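L-asparaginase I (Vibrio cholerae, PDB 2OCD) probably catalyses the hydrolysis of L-asparagine to L-aspartate and ammonium, working as a cytoplasmic homotetramer of the asparaginase 1 family. Local coordinates at residues G244-A248 with Y284-C288; S173-L177 with C274-K278; N141-N145 with K194-K198; M104-L108 with S200-N206. All blocks are in the same frame, centred on the assembly; numbering follows the deposited sequence.

Contact 1 of 4, residues G244-A248 with Y284-C288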
loop_
_atom_site.group_PDB
_atom_site.type_symbol
_atom_site.label_atom_id
_atom_site.label_comp_id
_atom_site.label_asym_id
_atom_site.label_seq_id
_atom_site.Cartn_x
_atom_site.Cartn_y
_atom_site.Cartn_z
ATOM N N GLY B 244 12.600 -12.341 17.785
ATOM C CA GLY B 244 13.099 -12.369 16.418
ATOM C C GLY B 244 13.084 -13.791 15.887
ATOM O O GLY B 244 12.034 -14.424 15.836
ATOM N N VAL B 245 14.247 -14.327 15.555
ATOM C CA VAL B 245 14.321 -15.560 14.757
ATOM C C VAL B 245 14.330 -16.818 15.621
ATOM O O VAL B 245 14.550 -17.943 15.142
ATOM C CB VAL B 245 15.532 -15.484 13.795
ATOM C CG1 VAL B 245 15.899 -16.806 13.354
ATOM C CG2 VAL B 245 15.180 -14.595 12.556
ATOM N N GLY B 246 14.064 -16.631 16.897
ATOM C CA GLY B 246 13.761 -17.741 17.760
ATOM C C GLY B 246 14.675 -17.787 18.959
ATOM O O GLY B 246 15.121 -18.864 19.344
ATOM N N ASN B 247 14.952 -16.619 19.533
ATOM C CA ASN B 247 15.976 -16.480 20.544
ATOM C C ASN B 247 15.381 -16.390 21.934
ATOM O O ASN B 247 14.481 -15.564 22.173
ATOM C CB ASN B 247 16.765 -15.211 20.289
ATOM C CG ASN B 247 17.713 -15.348 19.155
ATOM O OD1 ASN B 247 18.518 -16.277 19.130
ATOM N ND2 ASN B 247 17.638 -14.431 18.187
ATOM N N ALA B 248 15.911 -17.205 22.848
ATOM C CA ALA B 248 15.545 -17.125 24.263
ATOM C C ALA B 248 16.644 -16.499 25.137
ATOM O O ALA B 248 17.799 -16.457 24.763
ATOM C CB ALA B 248 15.202 -18.502 24.799
ATOM N N TYR B 284 23.633 -21.627 13.510
ATOM C CA TYR B 284 24.212 -20.284 13.294
ATOM C C TYR B 284 23.268 -19.155 13.786
ATOM O O TYR B 284 23.692 -18.349 14.589
ATOM C CB TYR B 284 24.629 -19.999 11.828
ATOM C CG TYR B 284 25.798 -20.824 11.300
ATOM C CD1 TYR B 284 26.918 -21.088 12.083
ATOM C CD2 TYR B 284 25.774 -21.339 10.004
ATOM C CE1 TYR B 284 27.985 -21.855 11.589
ATOM C CE2 TYR B 284 26.830 -22.107 9.500
ATOM C CZ TYR B 284 27.930 -22.351 10.293
ATOM O OH TYR B 284 28.954 -23.088 9.792
ATOM N N ALA B 285 22.007 -19.103 13.332
ATOM C CA ALA B 285 21.175 -17.965 13.680
ATOM C C ALA B 285 21.034 -17.786 15.213
ATOM O O ALA B 285 21.326 -16.690 15.730
ATOM C CB ALA B 285 19.830 -18.018 13.006
ATOM N N THR B 286 20.600 -18.821 15.935
ATOM C CA THR B 286 20.301 -18.661 17.367
ATOM C C THR B 286 21.215 -19.420 18.341
ATOM O O THR B 286 21.030 -19.292 19.565
ATOM C CB THR B 286 18.884 -19.143 17.674
ATOM O OG1 THR B 286 18.844 -20.574 17.558
ATOM C CG2 THR B 286 17.841 -18.439 16.756
ATOM N N GLY B 287 22.182 -20.197 17.817
ATOM C CA GLY B 287 22.863 -21.244 18.598
ATOM C C GLY B 287 21.968 -22.477 18.826
ATOM O O GLY B 287 20.908 -22.625 18.200
ATOM N N CYS B 288 22.388 -23.338 19.751
ATOM C CA CYS B 288 21.726 -24.608 20.001
ATOM C C CYS B 288 21.287 -24.805 21.436
ATOM O O CYS B 288 20.936 -25.928 21.806
ATOM C CB CYS B 288 22.687 -25.753 19.670
ATOM S SG CYS B 288 23.595 -25.523 18.184
#
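Thr286 meets Asn247 and the backbone just before it through its CB and CG2, and the contact shows how two surface loops can lie together without a single hydrogen bond between them. The methyl CG2 of Thr286 does most of the touching. OG1 lies between the backbone N and the carbonyl carbon (chi1 71°), which leaves CG2 anti to the carbonyl carbon and facing 244-248, where it rests 3.7 Å from Val245 O. The same torsion leaves the hydroxyl to serve its own loop: Thr286 OG1 donates to Gly287 O at 3.0 Å, with the donor lifted 32° from the carbonyl plane. Asn247 comes across obliquely, and its amide oxygen OD1 lies 3.2 Å from Thr286 CB, a polar atom laid against carbon. A smaller apolar touch flanks this pair. In Val245 the branch CG1 stands anti to the backbone N (chi1 160°) and reaches Ala285 CB at 4.1 Å. Gly246, whose O also lies near Thr286 CG2, has backbone angles that suit glycine, and with Asn247 it forms a G1 beta bulge. Asn247 ND2 makes a weak hydrogen bond to Asp92 of the second subunit, a residue predicted to bind substrate there. The contact lies at the surface of the C-terminal family region, joining the loop between strand 237-242 and helix 252-263 to the one that runs from strand 276-277 into helix 289-292, with Cys288 as N-cap.

Contact 2 of 4, residues S173-L177 with C274-K278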
loop_
_atom_site.group_PDB
_atom_site.type_symbol
_atom_site.label_atom_id
_atom_site.label_comp_id
_atom_site.label_asym_id
_atom_site.label_seq_id
_atom_site.Cartn_x
_atom_site.Cartn_y
_atom_site.Cartn_z
ATOM N N SER B 173 -5.195 -11.933 7.931
ATOM C CA SER B 173 -4.023 -12.122 7.038
ATOM C C SER B 173 -3.343 -13.477 7.241
ATOM O O SER B 173 -3.501 -14.128 8.301
ATOM C CB SER B 173 -2.974 -11.093 7.364
ATOM O OG SER B 173 -2.804 -11.169 8.755
ATOM N N SER B 174 -2.591 -13.891 6.218
ATOM C CA SER B 174 -1.670 -14.972 6.348
ATOM C C SER B 174 -0.324 -14.366 6.171
ATOM O O SER B 174 0.153 -14.238 5.085
ATOM C CB SER B 174 -1.938 -16.112 5.339
ATOM O OG SER B 174 -2.497 -15.710 4.121
ATOM N N PRO B 175 0.312 -13.982 7.257
ATOM C CA PRO B 175 1.512 -13.140 7.094
ATOM C C PRO B 175 2.649 -13.820 6.355
ATOM O O PRO B 175 3.428 -13.154 5.681
ATOM C CB PRO B 175 1.954 -12.861 8.545
ATOM C CG PRO B 175 0.769 -13.242 9.391
ATOM C CD PRO B 175 0.043 -14.308 8.668
ATOM N N ASN B 176 2.723 -15.139 6.500
ATOM C CA ASN B 176 3.817 -15.953 5.997
ATOM C C ASN B 176 3.494 -16.775 4.706
ATOM O O ASN B 176 4.347 -17.513 4.217
ATOM C CB ASN B 176 4.295 -16.863 7.154
ATOM C CG ASN B 176 5.032 -16.083 8.267
ATOM O OD1 ASN B 176 5.896 -15.255 7.984
ATOM N ND2 ASN B 176 4.721 -16.377 9.518
ATOM N N LEU B 177 2.280 -16.630 4.159
ATOM C CA LEU B 177 1.885 -17.261 2.903
ATOM C C LEU B 177 1.003 -16.282 2.120
ATOM O O LEU B 177 0.070 -15.729 2.669
ATOM C CB LEU B 177 1.117 -18.556 3.181
ATOM C CG LEU B 177 1.054 -19.775 2.217
ATOM C CD1 LEU B 177 -0.235 -19.810 1.419
ATOM C CD2 LEU B 177 2.317 -19.863 1.319
ATOM N N CYS B 274 7.297 -12.370 16.784
ATOM C CA CYS B 274 7.101 -11.535 15.556
ATOM C C CYS B 274 5.950 -11.973 14.646
ATOM O O CYS B 274 5.621 -13.155 14.613
ATOM C CB CYS B 274 8.345 -11.582 14.721
ATOM S SG CYS B 274 9.611 -10.762 15.548
ATOM N N LEU B 275 5.359 -11.051 13.895
ATOM C CA LEU B 275 4.173 -11.394 13.131
ATOM C C LEU B 275 4.604 -12.188 11.889
ATOM O O LEU B 275 4.558 -13.407 11.880
ATOM C CB LEU B 275 3.348 -10.144 12.815
ATOM C CG LEU B 275 2.168 -10.332 11.856
ATOM C CD1 LEU B 275 1.076 -11.167 12.564
ATOM C CD2 LEU B 275 1.659 -8.978 11.316
ATOM N N ALA B 276 5.073 -11.532 10.845
ATOM C CA ALA B 276 5.659 -12.275 9.732
ATOM C C ALA B 276 7.009 -12.744 10.249
ATOM O O ALA B 276 7.619 -12.063 11.079
ATOM C CB ALA B 276 5.828 -11.384 8.525
ATOM N N GLY B 277 7.477 -13.896 9.800
ATOM C CA GLY B 277 8.795 -14.347 10.218
ATOM C C GLY B 277 8.868 -15.768 10.734
ATOM O O GLY B 277 7.862 -16.345 11.161
ATOM N N LYS B 278 10.088 -16.301 10.714
ATOM C CA LYS B 278 10.298 -17.726 10.806
ATOM C C LYS B 278 11.424 -18.087 11.786
ATOM O O LYS B 278 12.539 -17.581 11.686
ATOM C CB LYS B 278 10.616 -18.245 9.417
ATOM C CG LYS B 278 10.537 -19.724 9.332
ATOM C CD LYS B 278 11.494 -20.320 8.303
ATOM C CE LYS B 278 10.875 -20.497 6.948
ATOM N NZ LYS B 278 11.221 -21.873 6.396
#
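Asn176 reaches across to Gly277 in a textbook case of a side-chain amide standing in for a backbone carbonyl. Its OD1 accepts a hydrogen bond from Gly277 N at 2.8 Å, the N-H pointing almost straight at it (173°) and lying in the carbonyl plane on a lone pair. The side chain is carried there by a first torsion of -71°, which keeps CG beside the backbone N and directs the amide toward 274-278. The other end of the amide, ND2, donates a weak hydrogen bond to Asp300 O, so both ends help to fix its rotation. OD1 also passes over the backbone of the residue before Gly277, 3.5 Å from Ala276 CA. Next to this polar grip the proline ring packs on carbon. Pro175 and Leu275 cross at about a right angle, with Pro175 CG against Leu275 CD1 at 3.8 Å, while Pro175 CB lies 4.1 Å from Ala276 CB. Leu275 CG stands anti to its backbone N, a setting that swings the branched end toward the ring. Gly277 has backbone angles that call for glycine. Leu275 also packs on Leu275 of the second subunit. The arrangement is that of a type I beta turn, Ser174 to Leu177, whose third residue holds a short, weakly bonded strand, 276-277, that pairs in parallel with a strand of the second subunit, and so joins the N- and C-terminal family regions.

Contact 3 of 4, residues N141-N145 with K194-K198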
loop_
_atom_site.group_PDB
_atom_site.type_symbol
_atom_site.label_atom_id
_atom_site.label_comp_id
_atom_site.label_asym_id
_atom_site.label_seq_id
_atom_site.Cartn_x
_atom_site.Cartn_y
_atom_site.Cartn_z
ATOM N N ASN B 141 -16.683 -22.835 -8.651
ATOM C CA ASN B 141 -15.971 -22.582 -9.906
ATOM C C ASN B 141 -14.453 -22.595 -9.804
ATOM O O ASN B 141 -13.753 -22.543 -10.819
ATOM C CB ASN B 141 -16.479 -21.280 -10.526
ATOM C CG ASN B 141 -17.962 -21.381 -10.953
ATOM O OD1 ASN B 141 -18.818 -21.874 -10.207
ATOM N ND2 ASN B 141 -18.251 -20.939 -12.156
ATOM N N TYR B 142 -13.932 -22.646 -8.581
ATOM C CA TYR B 142 -12.501 -22.635 -8.361
ATOM C C TYR B 142 -12.149 -23.459 -7.163
ATOM O O TYR B 142 -11.501 -22.955 -6.277
ATOM C CB TYR B 142 -11.991 -21.199 -8.123
ATOM C CG TYR B 142 -12.275 -20.247 -9.243
ATOM C CD1 TYR B 142 -13.514 -19.622 -9.356
ATOM C CD2 TYR B 142 -11.321 -19.960 -10.201
ATOM C CE1 TYR B 142 -13.790 -18.746 -10.397
ATOM C CE2 TYR B 142 -11.608 -19.088 -11.245
ATOM C CZ TYR B 142 -12.845 -18.491 -11.321
ATOM O OH TYR B 142 -13.143 -17.629 -12.356
ATOM N N PRO B 143 -12.524 -24.749 -7.150
ATOM C CA PRO B 143 -12.384 -25.547 -5.929
ATOM C C PRO B 143 -10.939 -25.789 -5.567
ATOM O O PRO B 143 -10.160 -26.315 -6.388
ATOM C CB PRO B 143 -13.095 -26.873 -6.278
ATOM C CG PRO B 143 -13.096 -26.972 -7.739
ATOM C CD PRO B 143 -13.061 -25.550 -8.272
ATOM N N ILE B 144 -10.566 -25.391 -4.363
ATOM C CA ILE B 144 -9.252 -25.703 -3.828
ATOM C C ILE B 144 -9.487 -26.700 -2.731
ATOM O O ILE B 144 -10.198 -26.387 -1.809
ATOM C CB ILE B 144 -8.589 -24.478 -3.182
ATOM C CG1 ILE B 144 -8.663 -23.234 -4.104
ATOM C CG2 ILE B 144 -7.141 -24.821 -2.730
ATOM C CD1 ILE B 144 -8.294 -23.505 -5.462
ATOM N N ASN B 145 -8.848 -27.866 -2.788
ATOM C CA ASN B 145 -9.204 -28.987 -1.907
ATOM C C ASN B 145 -8.441 -28.930 -0.595
ATOM O O ASN B 145 -7.676 -29.844 -0.277
ATOM C CB ASN B 145 -8.979 -30.364 -2.575
ATOM C CG ASN B 145 -9.790 -30.555 -3.863
ATOM O OD1 ASN B 145 -9.313 -31.178 -4.818
ATOM N ND2 ASN B 145 -11.023 -30.047 -3.885
ATOM N N LYS B 194 -2.938 -25.051 -7.154
ATOM C CA LYS B 194 -3.695 -25.821 -8.156
ATOM C C LYS B 194 -5.209 -25.913 -7.860
ATOM O O LYS B 194 -5.589 -26.169 -6.725
ATOM C CB LYS B 194 -3.125 -27.245 -8.256
ATOM C CG LYS B 194 -1.642 -27.362 -8.691
ATOM C CD LYS B 194 -1.417 -26.974 -10.146
ATOM C CE LYS B 194 0.089 -26.761 -10.468
ATOM N NZ LYS B 194 0.673 -25.527 -9.816
ATOM N N VAL B 195 -6.051 -25.723 -8.882
ATOM C CA VAL B 195 -7.483 -26.000 -8.784
ATOM C C VAL B 195 -7.738 -27.501 -8.877
ATOM O O VAL B 195 -7.356 -28.127 -9.837
ATOM C CB VAL B 195 -8.338 -25.248 -9.892
ATOM C CG1 VAL B 195 -9.846 -25.511 -9.736
ATOM C CG2 VAL B 195 -8.096 -23.734 -9.861
ATOM N N ASP B 196 -8.351 -28.076 -7.853
ATOM C CA ASP B 196 -8.845 -29.479 -7.864
ATOM C C ASP B 196 -7.757 -30.551 -7.858
ATOM O O ASP B 196 -7.818 -31.515 -8.591
ATOM C CB ASP B 196 -9.840 -29.730 -9.013
ATOM C CG ASP B 196 -10.915 -30.786 -8.655
ATOM O OD1 ASP B 196 -10.672 -31.680 -7.804
ATOM O OD2 ASP B 196 -12.018 -30.724 -9.243
ATOM N N GLU B 197 -6.779 -30.386 -6.989
ATOM C CA GLU B 197 -5.733 -31.383 -6.835
ATOM C C GLU B 197 -6.342 -32.521 -6.018
ATOM O O GLU B 197 -6.696 -32.341 -4.844
ATOM C CB GLU B 197 -4.438 -30.781 -6.184
ATOM C CG GLU B 197 -3.470 -31.828 -5.487
ATOM C CD GLU B 197 -1.956 -31.511 -5.617
ATOM O OE1 GLU B 197 -1.594 -30.306 -5.674
ATOM O OE2 GLU B 197 -1.138 -32.481 -5.647
ATOM N N LYS B 198 -6.477 -33.681 -6.655
ATOM C CA LYS B 198 -6.991 -34.889 -5.994
ATOM C C LYS B 198 -5.987 -35.401 -4.964
ATOM O O LYS B 198 -4.777 -35.304 -5.171
ATOM C CB LYS B 198 -7.319 -35.972 -7.021
ATOM C CG LYS B 198 -8.412 -35.542 -7.976
ATOM C CD LYS B 198 -8.812 -36.643 -8.967
ATOM C CE LYS B 198 -7.733 -36.937 -10.077
ATOM N NZ LYS B 198 -6.891 -38.174 -9.855
HETATM O O HOH W 1 -6.648 -28.424 -4.860
#
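Pro143 and Val195 form the close-packed half of this contact, and a flank bridged by one water the other. On the tight side Val195 CG1 lies 3.5 Å from Pro143 CD, the ring and the branched side chain meeting obliquely. A chi1 of -178° puts that methyl opposite the backbone N of Val195 and against Pro143 O. The same carbonyl accepts a hydrogen bond from Asp196 N at 2.9 Å, although the N-H is bent to 131°. Next to this pair the buried Ile144 turns CD1 toward the other loop, 4.0 Å from Lys194 O, and Val195 CG2 is a slightly longer neighbour. At Asn145 the two backbones are joined through solvent. A single water bridges three backbone groups: it accepts from Glu197 N at 2.9 Å and from Asn145 N at 3.1 Å, and it donates to Lys194 O. The open side lies at the exposed side chains of Lys194, Glu197 and Lys198, which lead away from 141-145; for Lys194 and Glu197 it is the backbone that makes the contact. Tyr142, the first residue beyond helix 127-141, touches Ile187 of strand 187-189, on which Val195 also packs. Thus the turn from helix 127-141 into strand 147-151, a helix-to-strand link of the large mixed sheet, is covered by the segment that follows strand 187-189, one of its two outermost strands.

Contact 4 of 4, residues M104-L108 with S200-N206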
loop_
_atom_site.group_PDB
_atom_site.type_symbol
_atom_site.label_atom_id
_atom_site.label_comp_id
_atom_site.label_asym_id
_atom_site.label_seq_id
_atom_site.Cartn_x
_atom_site.Cartn_y
_atom_site.Cartn_z
HETATM N N MSE B 104 -7.466 -32.158 11.106
HETATM C CA MSE B 104 -8.452 -33.188 11.287
HETATM C C MSE B 104 -8.847 -33.898 10.023
HETATM O O MSE B 104 -9.176 -35.082 10.077
HETATM C CB MSE B 104 -9.704 -32.603 11.923
HETATM C CG MSE B 104 -9.482 -32.275 13.388
HETATM SE SE MSE B 104 -10.965 -31.372 14.246
HETATM C CE MSE B 104 -12.111 -32.938 14.417
ATOM N N PHE B 105 -8.867 -33.177 8.904
ATOM C CA PHE B 105 -9.243 -33.769 7.638
ATOM C C PHE B 105 -8.007 -34.322 6.983
ATOM O O PHE B 105 -7.001 -33.660 6.865
ATOM C CB PHE B 105 -9.882 -32.778 6.667
ATOM C CG PHE B 105 -11.193 -32.208 7.122
ATOM C CD1 PHE B 105 -12.135 -32.980 7.771
ATOM C CD2 PHE B 105 -11.516 -30.902 6.825
ATOM C CE1 PHE B 105 -13.325 -32.438 8.168
ATOM C CE2 PHE B 105 -12.711 -30.375 7.209
ATOM C CZ PHE B 105 -13.608 -31.137 7.886
ATOM N N GLU B 106 -8.142 -35.533 6.486
ATOM C CA GLU B 106 -7.064 -36.256 5.888
ATOM C C GLU B 106 -7.503 -36.682 4.476
ATOM O O GLU B 106 -8.559 -37.286 4.303
ATOM C CB GLU B 106 -6.737 -37.415 6.818
ATOM C CG GLU B 106 -6.185 -38.640 6.182
ATOM C CD GLU B 106 -5.260 -39.377 7.156
ATOM O OE1 GLU B 106 -4.160 -38.814 7.432
ATOM O OE2 GLU B 106 -5.628 -40.485 7.642
ATOM N N ASN B 107 -6.703 -36.313 3.477
ATOM C CA ASN B 107 -7.015 -36.557 2.069
ATOM C C ASN B 107 -8.296 -35.893 1.635
ATOM O O ASN B 107 -9.113 -36.481 0.949
ATOM C CB ASN B 107 -7.053 -38.059 1.746
ATOM C CG ASN B 107 -5.779 -38.783 2.170
ATOM O OD1 ASN B 107 -4.669 -38.225 2.132
ATOM N ND2 ASN B 107 -5.939 -40.020 2.609
ATOM N N LEU B 108 -8.468 -34.645 2.049
ATOM C CA LEU B 108 -9.604 -33.819 1.608
ATOM C C LEU B 108 -9.528 -33.640 0.090
ATOM O O LEU B 108 -8.495 -33.182 -0.442
ATOM C CB LEU B 108 -9.519 -32.463 2.291
ATOM C CG LEU B 108 -10.701 -31.533 2.190
ATOM C CD1 LEU B 108 -11.838 -32.172 2.989
ATOM C CD2 LEU B 108 -10.268 -30.119 2.668
ATOM N N SER B 200 -4.499 -38.466 -2.189
ATOM C CA SER B 200 -3.743 -39.686 -2.423
ATOM C C SER B 200 -4.216 -40.812 -1.496
ATOM O O SER B 200 -3.425 -41.644 -1.045
ATOM C CB SER B 200 -2.247 -39.378 -2.190
ATOM O OG SER B 200 -1.462 -39.845 -3.266
ATOM N N GLY B 201 -5.516 -40.853 -1.237
ATOM C CA GLY B 201 -6.076 -41.797 -0.276
ATOM C C GLY B 201 -7.495 -41.417 0.005
ATOM O O GLY B 201 -7.938 -40.352 -0.391
ATOM N N GLU B 202 -8.229 -42.271 0.689
ATOM C CA GLU B 202 -9.640 -41.983 0.934
ATOM C C GLU B 202 -9.802 -40.889 1.978
ATOM O O GLU B 202 -9.020 -40.812 2.927
ATOM C CB GLU B 202 -10.378 -43.260 1.339
ATOM C CG GLU B 202 -10.974 -43.991 0.131
ATOM C CD GLU B 202 -11.295 -45.451 0.409
ATOM O OE1 GLU B 202 -11.425 -46.233 -0.576
ATOM O OE2 GLU B 202 -11.411 -45.819 1.610
ATOM N N PHE B 203 -10.807 -40.036 1.798
ATOM C CA PHE B 203 -11.073 -38.983 2.765
ATOM C C PHE B 203 -11.427 -39.606 4.083
ATOM O O PHE B 203 -12.200 -40.557 4.129
ATOM C CB PHE B 203 -12.221 -38.076 2.328
ATOM C CG PHE B 203 -12.768 -37.168 3.444
ATOM C CD1 PHE B 203 -12.119 -36.005 3.800
ATOM C CD2 PHE B 203 -13.949 -37.492 4.123
ATOM C CE1 PHE B 203 -12.639 -35.181 4.788
ATOM C CE2 PHE B 203 -14.459 -36.660 5.139
ATOM C CZ PHE B 203 -13.801 -35.514 5.459
ATOM N N LYS B 204 -10.878 -39.043 5.153
ATOM C CA LYS B 204 -11.237 -39.449 6.490
ATOM C C LYS B 204 -11.138 -38.277 7.486
ATOM O O LYS B 204 -10.306 -37.400 7.314
ATOM C CB LYS B 204 -10.292 -40.546 6.900
ATOM C CG LYS B 204 -10.687 -41.233 8.164
ATOM C CD LYS B 204 -9.526 -41.243 9.178
ATOM C CE LYS B 204 -8.333 -42.101 8.726
ATOM N NZ LYS B 204 -7.261 -42.156 9.787
ATOM N N VAL B 205 -11.972 -38.294 8.522
ATOM C CA VAL B 205 -11.855 -37.382 9.652
ATOM C C VAL B 205 -11.225 -38.020 10.892
ATOM O O VAL B 205 -11.739 -38.997 11.423
ATOM C CB VAL B 205 -13.216 -36.833 10.080
ATOM C CG1 VAL B 205 -13.050 -35.965 11.364
ATOM C CG2 VAL B 205 -13.860 -36.062 8.912
ATOM N N ASN B 206 -10.135 -37.413 11.373
ATOM C CA ASN B 206 -9.382 -37.898 12.536
ATOM C C ASN B 206 -9.826 -37.137 13.804
ATOM O O ASN B 206 -9.954 -35.937 13.770
ATOM C CB ASN B 206 -7.863 -37.692 12.313
ATOM C CG ASN B 206 -7.231 -38.675 11.245
ATOM O OD1 ASN B 206 -7.570 -39.882 11.135
ATOM N ND2 ASN B 206 -6.261 -38.139 10.495
#
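A short two-stranded antiparallel sheet joins 105-106 to 204-205, with side-chain contacts on both faces. Glu106 and Lys204 are its hydrogen-bonded pair: Glu106 N donates to Lys204 O at 3.0 Å and Lys204 N returns a bond to Glu106 O. Beyond the non-hydrogen-bonded pair Phe105 and Val205, Asn206 N gives Met104 O an almost linear bond of 2.8 Å (178°). On one face the Glu106 and Lys204 side chains lie side by side, pointing the same way. Lys204 NZ, brought round by bends at chi2 and chi3, reaches Glu106 OE2 at 3.2 Å, a weak salt-bridge bond, and gives a shorter one of 2.7 Å to Asn206 OD1, in that carbonyl's plane. At the far end Asn107 ND2 donates to Glu202 O, 3.2 Å away, from well above that carbonyl plane (51°). The other face is apolar. Phe105 and Val205 point the same way, and Val205 CG2 touches the ring edge at Phe105 CD1 (3.7 Å). Phe203, with CG anti to its backbone N, turns its ring toward this group. The two rings lie obliquely, planes 48° apart, and Phe203 CE1 comes to 3.6 Å from Leu108 CD1. Tyr79 stacks on Phe203. Met104, modelled as selenomethionine, ends helix 94-104 and, like Val205, touches helix 65-78, while Phe105 O accepts a bond from Arg332; the small sheet thus follows helix 94-104, packs on helix 65-78 and is tied to Arg332 near the C terminus.

From the N terminus, 104-108 pairs with 200-206, so contact 4 closes a loop that holds the whole of contact 3 (141-145 with 194-198) within it. The two touch, Asn145 CB lying 3.6 Å from Leu108 O, and together tie the 104-108 and 141-145 turns to the segment between strands 187-189 and 204-205. Segment 173-177 also starts inside that loop but pairs with 274-278, so contact 2 crosses contacts 3 and 4 and links the N- and C-terminal family regions. Contact 1 begins after contacts 3 and 4 have closed and crosses contact 2, touching it at Gly244 and Cys274; both also meet the second subunit.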